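Local atomic coordinates of penicillin binding protein 2X (Streptococcus thermophilus, PDB entry 5U47), a protein that probably acts as a septal transpeptidase, cross-linking peptidoglycan strands during cell division, and is the kind of enzyme that beta-lactams inactivate by acylating an essential serine. Residues A[180-193]-A[205-218]. The protein carries 1 engineered substitution. Sequence-based numbering, arbitrary orientation.
Sequences LNSLLTGTDGEAIY and TETITKEAIDGKNI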
ATOM      1  N   LEU A 180       0.531   8.455  -5.916  1.00 25.50           N
ATOM      2  CA  LEU A 180       0.566   8.356  -7.387  1.00 26.37           C
ATOM      3  C   LEU A 180       0.038   9.620  -8.059  1.00 26.66           C
ATOM      4  O   LEU A 180      -0.405   9.601  -9.217  1.00 25.20           O
ATOM      5  CB  LEU A 180      -0.256   7.161  -7.854  1.00 25.52           C
ATOM      6  CG  LEU A 180       0.107   5.806  -7.249  1.00 27.41           C
ATOM      7  CD1 LEU A 180      -0.569   4.706  -8.050  1.00 27.59           C
ATOM      8  CD2 LEU A 180       1.593   5.553  -7.204  1.00 29.36           C
ATOM      9  N   ASN A 181       0.103  10.723  -7.338  1.00 27.75           N
ATOM     10  CA  ASN A 181      -0.446  11.967  -7.839  1.00 29.26           C
ATOM     11  C   ASN A 181       0.144  12.374  -9.192  1.00 30.73           C
ATOM     12  O   ASN A 181      -0.576  12.906 -10.021  1.00 31.11           O
ATOM     13  CB  ASN A 181      -0.221  13.085  -6.830  1.00 31.05           C
ATOM     14  CG  ASN A 181      -1.213  14.196  -6.981  1.00 33.30           C
ATOM     15  OD1 ASN A 181      -2.392  14.016  -6.710  1.00 29.58           O
ATOM     16  ND2 ASN A 181      -0.735  15.378  -7.399  1.00 36.13           N
ATOM     17  N   SER A 182       1.427  12.104  -9.422  1.00 32.01           N
ATOM     18  CA  SER A 182       2.057  12.486 -10.690  1.00 35.05           C
ATOM     19  C   SER A 182       1.432  11.741 -11.851  1.00 33.64           C
ATOM     20  O   SER A 182       1.146  12.343 -12.876  1.00 34.57           O
ATOM     21  CB  SER A 182       3.565  12.260 -10.672  1.00 38.24           C
ATOM     22  OG  SER A 182       4.169  13.087  -9.703  1.00 43.41           O
ATOM     23  N   LEU A 183       1.206  10.440 -11.688  1.00 28.49           N
ATOM     24  CA  LEU A 183       0.567   9.645 -12.739  1.00 27.21           C
ATOM     25  C   LEU A 183      -0.921   9.974 -12.907  1.00 26.22           C
ATOM     26  O   LEU A 183      -1.424  10.103 -14.031  1.00 26.16           O
ATOM     27  CB  LEU A 183       0.728   8.147 -12.442  1.00 27.80           C
ATOM     28  CG  LEU A 183       2.165   7.615 -12.481  1.00 27.98           C
ATOM     29  CD1 LEU A 183       2.268   6.236 -11.846  1.00 28.00           C
ATOM     30  CD2 LEU A 183       2.635   7.582 -13.914  1.00 29.98           C
ATOM     31  N   LEU A 184      -1.623  10.131 -11.791  1.00 24.38           N
ATOM     32  CA  LEU A 184      -3.063  10.361 -11.818  1.00 24.86           C
ATOM     33  C   LEU A 184      -3.459  11.715 -12.396  1.00 25.65           C
ATOM     34  O   LEU A 184      -4.531  11.836 -12.964  1.00 23.78           O
ATOM     35  CB  LEU A 184      -3.645  10.225 -10.417  1.00 24.54           C
ATOM     36  CG  LEU A 184      -3.694   8.795  -9.889  1.00 24.31           C
ATOM     37  CD1 LEU A 184      -3.969   8.791  -8.391  1.00 24.35           C
ATOM     38  CD2 LEU A 184      -4.743   7.983 -10.626  1.00 24.51           C
ATOM     39  N   THR A 185      -2.584  12.703 -12.228  1.00 26.23           N
ATOM     40  CA  THR A 185      -2.835  14.059 -12.643  1.00 30.61           C
ATOM     41  C   THR A 185      -2.456  14.223 -14.090  1.00 32.44           C
ATOM     42  O   THR A 185      -1.339  13.897 -14.499  1.00 36.71           O
ATOM     43  CB  THR A 185      -2.015  15.055 -11.798  1.00 32.35           C
ATOM     44  OG1 THR A 185      -2.337  14.867 -10.419  1.00 32.70           O
ATOM     45  CG2 THR A 185      -2.316  16.506 -12.193  1.00 32.82           C
ATOM     46  N   GLY A 186      -3.383  14.726 -14.875  1.00 33.01           N
ATOM     47  CA  GLY A 186      -3.096  14.915 -16.282  1.00 35.87           C
ATOM     48  C   GLY A 186      -2.286  16.185 -16.496  1.00 36.34           C
ATOM     49  O   GLY A 186      -1.795  16.795 -15.548  1.00 38.70           O
ATOM     50  N   THR A 187      -2.142  16.573 -17.748  1.00 35.10           N
ATOM     51  CA  THR A 187      -1.463  17.803 -18.081  1.00 35.77           C
ATOM     52  C   THR A 187      -2.565  18.823 -18.205  1.00 34.37           C
ATOM     53  O   THR A 187      -3.511  18.659 -18.987  1.00 32.08           O
ATOM     54  CB  THR A 187      -0.661  17.663 -19.386  1.00 37.32           C
ATOM     55  OG1 THR A 187       0.281  16.593 -19.220  1.00 36.64           O
ATOM     56  CG2 THR A 187       0.084  18.971 -19.739  1.00 37.58           C
ATOM     57  N   ASP A 188      -2.454  19.878 -17.422  1.00 35.90           N
ATOM     58  CA  ASP A 188      -3.462  20.913 -17.436  1.00 37.49           C
ATOM     59  C   ASP A 188      -3.647  21.603 -18.789  1.00 37.57           C
ATOM     60  O   ASP A 188      -2.734  21.672 -19.610  1.00 35.68           O
ATOM     61  CB  ASP A 188      -3.150  21.960 -16.380  1.00 41.04           C
ATOM     62  CG  ASP A 188      -3.350  21.445 -14.971  1.00 42.51           C
ATOM     63  OD1 ASP A 188      -4.108  20.449 -14.764  1.00 46.66           O
ATOM     64  OD2 ASP A 188      -2.756  22.051 -14.055  1.00 47.17           O
ATOM     65  N   GLY A 189      -4.880  22.057 -19.004  1.00 36.28           N
ATOM     66  CA  GLY A 189      -5.270  22.795 -20.185  1.00 38.35           C
ATOM     67  C   GLY A 189      -5.201  24.274 -19.870  1.00 38.80           C
ATOM     68  O   GLY A 189      -4.729  24.665 -18.808  1.00 38.65           O
ATOM     69  N   GLU A 190      -5.712  25.093 -20.775  1.00 39.59           N
ATOM     70  CA  GLU A 190      -5.642  26.523 -20.612  1.00 40.77           C
ATOM     71  C   GLU A 190      -6.864  27.124 -21.285  1.00 38.41           C
ATOM     72  O   GLU A 190      -7.333  26.601 -22.298  1.00 36.89           O
ATOM     73  CB  GLU A 190      -4.367  27.021 -21.304  1.00 46.43           C
ATOM     74  CG  GLU A 190      -3.740  28.261 -20.704  1.00 51.92           C
ATOM     75  CD  GLU A 190      -2.954  27.983 -19.428  1.00 54.53           C
ATOM     76  OE1 GLU A 190      -2.807  28.909 -18.601  1.00 61.78           O
ATOM     77  OE2 GLU A 190      -2.468  26.851 -19.244  1.00 55.45           O
ATOM     78  N   ALA A 191      -7.395  28.198 -20.719  1.00 36.67           N
ATOM     79  CA  ALA A 191      -8.528  28.877 -21.322  1.00 38.56           C
ATOM     80  C   ALA A 191      -8.503  30.366 -21.032  1.00 38.52           C
ATOM     81  O   ALA A 191      -7.851  30.831 -20.090  1.00 38.53           O
ATOM     82  CB  ALA A 191      -9.832  28.280 -20.826  1.00 39.38           C
ATOM     83  N   ILE A 192      -9.211  31.106 -21.868  1.00 39.59           N
ATOM     84  CA  ILE A 192      -9.371  32.531 -21.701  1.00 41.42           C
ATOM     85  C   ILE A 192     -10.801  32.727 -21.222  1.00 41.04           C
ATOM     86  O   ILE A 192     -11.751  32.419 -21.936  1.00 40.96           O
ATOM     87  CB  ILE A 192      -9.157  33.310 -23.019  1.00 41.98           C
ATOM     88  CG1 ILE A 192      -7.752  33.048 -23.558  1.00 43.02           C
ATOM     89  CG2 ILE A 192      -9.380  34.797 -22.797  1.00 44.00           C
ATOM     90  CD1 ILE A 192      -7.489  33.657 -24.920  1.00 44.05           C
ATOM     91  N   TYR A 193     -10.945  33.196 -19.998  1.00 42.52           N
ATOM     92  CA  TYR A 193     -12.264  33.518 -19.470  1.00 44.72           C
ATOM     93  C   TYR A 193     -12.487  34.964 -19.754  1.00 45.93           C
ATOM     94  O   TYR A 193     -11.539  35.719 -19.822  1.00 47.18           O
ATOM     95  CB  TYR A 193     -12.308  33.352 -17.955  1.00 45.04           C
ATOM     96  CG  TYR A 193     -12.419  31.950 -17.456  1.00 43.23           C
ATOM     97  CD1 TYR A 193     -11.378  31.041 -17.614  1.00 43.07           C
ATOM     98  CD2 TYR A 193     -13.558  31.530 -16.770  1.00 43.86           C
ATOM     99  CE1 TYR A 193     -11.483  29.742 -17.130  1.00 41.33           C
ATOM    100  CE2 TYR A 193     -13.659  30.248 -16.266  1.00 42.21           C
ATOM    101  CZ  TYR A 193     -12.625  29.355 -16.459  1.00 41.49           C
ATOM    102  OH  TYR A 193     -12.745  28.078 -15.975  1.00 41.61           O
ATOM    103  N   THR A 205     -17.995  31.270 -19.247  1.00 45.95           N
ATOM    104  CA  THR A 205     -17.760  31.943 -20.532  1.00 48.81           C
ATOM    105  C   THR A 205     -16.532  31.487 -21.320  1.00 49.62           C
ATOM    106  O   THR A 205     -16.331  31.940 -22.446  1.00 50.02           O
ATOM    107  CB  THR A 205     -17.572  33.460 -20.290  1.00 49.90           C
ATOM    108  OG1 THR A 205     -16.467  33.673 -19.387  1.00 51.21           O
ATOM    109  CG2 THR A 205     -18.828  34.060 -19.724  1.00 50.41           C
ATOM    110  N   GLU A 206     -15.707  30.649 -20.692  1.00 51.12           N
ATOM    111  CA  GLU A 206     -14.449  30.106 -21.263  1.00 53.21           C
ATOM    112  C   GLU A 206     -14.398  29.741 -22.715  1.00 51.51           C
ATOM    113  O   GLU A 206     -15.357  29.218 -23.280  1.00 50.58           O
ATOM    114  CB  GLU A 206     -14.033  28.765 -20.595  1.00 53.60           C
ATOM    115  CG  GLU A 206     -14.020  28.741 -19.109  1.00 57.09           C
ATOM    116  CD  GLU A 206     -15.404  28.577 -18.528  1.00 59.49           C
ATOM    117  OE1 GLU A 206     -15.883  27.432 -18.436  1.00 65.54           O
ATOM    118  OE2 GLU A 206     -15.994  29.606 -18.146  1.00 57.97           O
ATOM    119  N   THR A 207     -13.213  29.959 -23.274  1.00 50.06           N
ATOM    120  CA  THR A 207     -12.863  29.506 -24.592  1.00 48.44           C
ATOM    121  C   THR A 207     -11.570  28.751 -24.320  1.00 44.98           C
ATOM    122  O   THR A 207     -10.579  29.349 -23.923  1.00 42.98           O
ATOM    123  CB  THR A 207     -12.590  30.654 -25.581  1.00 51.44           C
ATOM    124  OG1 THR A 207     -13.796  31.383 -25.823  1.00 53.91           O
ATOM    125  CG2 THR A 207     -12.062  30.100 -26.908  1.00 51.03           C
ATOM    126  N   ILE A 208     -11.603  27.434 -24.483  1.00 43.16           N
ATOM    127  CA  ILE A 208     -10.423  26.604 -24.278  1.00 43.52           C
ATOM    128  C   ILE A 208      -9.430  26.907 -25.393  1.00 41.58           C
ATOM    129  O   ILE A 208      -9.805  26.971 -26.562  1.00 41.08           O
ATOM    130  CB  ILE A 208     -10.792  25.107 -24.227  1.00 44.87           C
ATOM    131  CG1 ILE A 208     -11.621  24.848 -22.952  1.00 46.67           C
ATOM    132  CG2 ILE A 208      -9.538  24.241 -24.257  1.00 45.81           C
ATOM    133  CD1 ILE A 208     -12.204  23.454 -22.824  1.00 47.80           C
ATOM    134  N   THR A 209      -8.179  27.140 -25.015  1.00 39.51           N
ATOM    135  CA  THR A 209      -7.124  27.438 -25.982  1.00 38.17           C
ATOM    136  C   THR A 209      -6.102  26.312 -26.065  1.00 36.70           C
ATOM    137  O   THR A 209      -5.430  26.142 -27.098  1.00 33.77           O
ATOM    138  CB  THR A 209      -6.432  28.762 -25.650  1.00 38.86           C
ATOM    139  OG1 THR A 209      -5.868  28.709 -24.338  1.00 37.86           O
ATOM    140  CG2 THR A 209      -7.432  29.895 -25.729  1.00 39.95           C
ATOM    141  N   LYS A 210      -5.949  25.588 -24.957  1.00 35.90           N
ATOM    142  CA  LYS A 210      -5.073  24.426 -24.888  1.00 38.09           C
ATOM    143  C   LYS A 210      -5.862  23.320 -24.185  1.00 36.42           C
ATOM    144  O   LYS A 210      -6.262  23.490 -23.042  1.00 35.06           O
ATOM    145  CB  LYS A 210      -3.820  24.730 -24.082  1.00 40.00           C
ATOM    146  CG  LYS A 210      -2.869  23.553 -24.000  1.00 42.56           C
ATOM    147  CD  LYS A 210      -1.622  23.887 -23.213  1.00 45.50           C
ATOM    148  CE  LYS A 210      -0.620  22.748 -23.351  1.00 49.44           C
ATOM    149  NZ  LYS A 210       0.631  22.954 -22.568  1.00 52.02           N
ATOM    150  N   GLU A 211      -6.087  22.209 -24.870  1.00 35.68           N
ATOM    151  CA  GLU A 211      -6.819  21.089 -24.299  1.00 36.56           C
ATOM    152  C   GLU A 211      -6.006  20.387 -23.217  1.00 34.20           C
ATOM    153  O   GLU A 211      -4.801  20.188 -23.365  1.00 34.40           O
ATOM    154  CB  GLU A 211      -7.179  20.060 -25.386  1.00 39.50           C
ATOM    155  CG  GLU A 211      -8.267  20.483 -26.356  1.00 42.93           C
ATOM    156  CD  GLU A 211      -9.629  20.661 -25.703  1.00 45.81           C
ATOM    157  OE1 GLU A 211      -9.912  20.021 -24.671  1.00 52.18           O
ATOM    158  OE2 GLU A 211     -10.435  21.441 -26.239  1.00 51.57           O
ATOM    159  N   ALA A 212      -6.672  20.010 -22.129  1.00 32.26           N
ATOM    160  CA  ALA A 212      -6.015  19.256 -21.075  1.00 31.89           C
ATOM    161  C   ALA A 212      -5.785  17.816 -21.559  1.00 31.42           C
ATOM    162  O   ALA A 212      -6.466  17.358 -22.463  1.00 33.41           O
ATOM    163  CB  ALA A 212      -6.870  19.270 -19.822  1.00 31.98           C
ATOM    164  N   ILE A 213      -4.806  17.128 -20.987  1.00 31.90           N
ATOM    165  CA  ILE A 213      -4.525  15.718 -21.325  1.00 33.41           C
ATOM    166  C   ILE A 213      -4.854  14.885 -20.076  1.00 32.16           C
ATOM    167  O   ILE A 213      -4.292  15.124 -19.022  1.00 29.63           O
ATOM    168  CB  ILE A 213      -3.054  15.512 -21.726  1.00 35.54           C
ATOM    169  CG1 ILE A 213      -2.719  16.354 -22.971  1.00 36.96           C
ATOM    170  CG2 ILE A 213      -2.762  14.033 -22.001  1.00 35.65           C
ATOM    171  CD1 ILE A 213      -1.230  16.417 -23.260  1.00 37.94           C
ATOM    172  N   ASP A 214      -5.771  13.934 -20.204  1.00 31.88           N
ATOM    173  CA  ASP A 214      -6.217  13.123 -19.065  1.00 31.36           C
ATOM    174  C   ASP A 214      -5.073  12.433 -18.320  1.00 29.33           C
ATOM    175  O   ASP A 214      -4.070  12.062 -18.907  1.00 28.87           O
ATOM    176  CB  ASP A 214      -7.180  12.023 -19.524  1.00 33.12           C
ATOM    177  CG  ASP A 214      -8.506  12.558 -20.064  1.00 36.01           C
ATOM    178  OD1 ASP A 214      -8.784  13.773 -19.994  1.00 36.10           O
ATOM    179  OD2 ASP A 214      -9.291  11.720 -20.539  1.00 38.69           O
ATOM    180  N   GLY A 215      -5.255  12.248 -17.019  1.00 27.24           N
ATOM    181  CA  GLY A 215      -4.295  11.527 -16.222  1.00 27.06           C
ATOM    182  C   GLY A 215      -4.347  10.050 -16.590  1.00 27.18           C
ATOM    183  O   GLY A 215      -5.253   9.605 -17.279  1.00 27.53           O
ATOM    184  N   LYS A 216      -3.350   9.298 -16.148  1.00 26.79           N
ATOM    185  CA  LYS A 216      -3.305   7.871 -16.424  1.00 26.57           C
ATOM    186  C   LYS A 216      -4.175   7.133 -15.423  1.00 24.37           C
ATOM    187  O   LYS A 216      -4.387   7.592 -14.304  1.00 23.74           O
ATOM    188  CB  LYS A 216      -1.863   7.384 -16.385  1.00 27.94           C
ATOM    189  CG  LYS A 216      -1.033   7.960 -17.535  1.00 29.46           C
ATOM    190  CD  LYS A 216       0.423   7.608 -17.424  1.00 31.06           C
ATOM    191  CE  LYS A 216       1.227   8.178 -18.590  1.00 31.72           C
ATOM    192  NZ  LYS A 216       2.687   7.841 -18.459  1.00 32.23           N
ATOM    193  N   ASN A 217      -4.748   6.028 -15.852  1.00 23.93           N
ATOM    194  CA  ASN A 217      -5.543   5.216 -14.936  1.00 24.36           C
ATOM    195  C   ASN A 217      -4.629   4.222 -14.198  1.00 23.66           C
ATOM    196  O   ASN A 217      -3.618   3.739 -14.750  1.00 22.07           O
ATOM    197  CB  ASN A 217      -6.644   4.467 -15.689  1.00 25.15           C
ATOM    198  CG  ASN A 217      -7.677   5.393 -16.303  1.00 24.09           C
ATOM    199  OD1 ASN A 217      -7.942   6.489 -15.816  1.00 22.00           O
ATOM    200  ND2 ASN A 217      -8.262   4.942 -17.386  1.00 25.90           N
ATOM    201  N   ILE A 218      -4.983   3.923 -12.948  1.00 23.35           N
ATOM    202  CA  ILE A 218      -4.207   2.995 -12.134  1.00 23.56           C
ATOM    203  C   ILE A 218      -5.075   1.834 -11.749  1.00 22.10           C
ATOM    204  O   ILE A 218      -6.116   2.040 -11.134  1.00 22.01           O
ATOM    205  CB  ILE A 218      -3.678   3.675 -10.847  1.00 23.18           C
ATOM    206  CG1 ILE A 218      -2.776   4.862 -11.183  1.00 23.92           C
ATOM    207  CG2 ILE A 218      -2.936   2.675  -9.965  1.00 24.61           C
ATOM    208  CD1 ILE A 218      -1.461   4.491 -11.804  1.00 25.45           C
TER
HETATM  209  O   HOH W   1      -2.450  19.999 -21.827  1.00 38.46           O
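Glu190 and the pair Thr209–Lys210 form a classic beta bulge in the antiparallel pairing of 189-192 with 207-210. Glu190 O accepts two backbone bonds from the same face of its carbonyl plane: from Thr209 N at 2.9 Å, with the donor tilted 28° out of that plane, and from Lys210 N at 3.2 Å. Thr209 OG1 adds a weak third bond, made possible by a chi1 of 59° that sets the hydroxyl between the backbone N and the carbonyl carbon. The same rotation leaves Thr209 CG2 beside Ile192, where it lies 3.8 Å from Ile192 CG1. Glu190 N closes the bulge by using a lone pair of Lys210 O in the carbonyl plane. Beyond it, Ile192 and Thr207 exchange backbone bonds in both directions, Ile192 N lying 3.0 Å from Thr207 O, and the side chain of Glu206 runs alongside Tyr193.

Away from the bulge, water 1 lies within hydrogen-bonding distance of both Asp188 O and Glu211 O, and Thr187 and Ile213 form an isolated two-bond bridge; Ile213 N reaches Thr187 O at 2.8 Å. Close backbone passage continues at Gly186 and Gly215, where the CA-H of Gly215 points at Leu184 O, 3.3 Å from Gly215 CA. At the helical end, Lys216 N bonds to Leu183 O at 3.0 Å. Ile218 meets three leucines there: its CG1 is 3.7 Å from Leu184 CD2, its CG2 meets Leu180 CD1, and its CD1 faces Leu183 CD1.

Segment 180-193 belongs to the dimerisation domain, and the pairing ties its short sheet to helix 181-184. Tyr193 OH is hydrogen-bonded to Glu137 of strand 134-143. Strand 26-28 flanks 189-192 on the side opposite 207-210, completing a three-stranded antiparallel sheet, while at the other end Ile218 and Leu180 pack on strand 438-443 and Leu184 on strand 35-36.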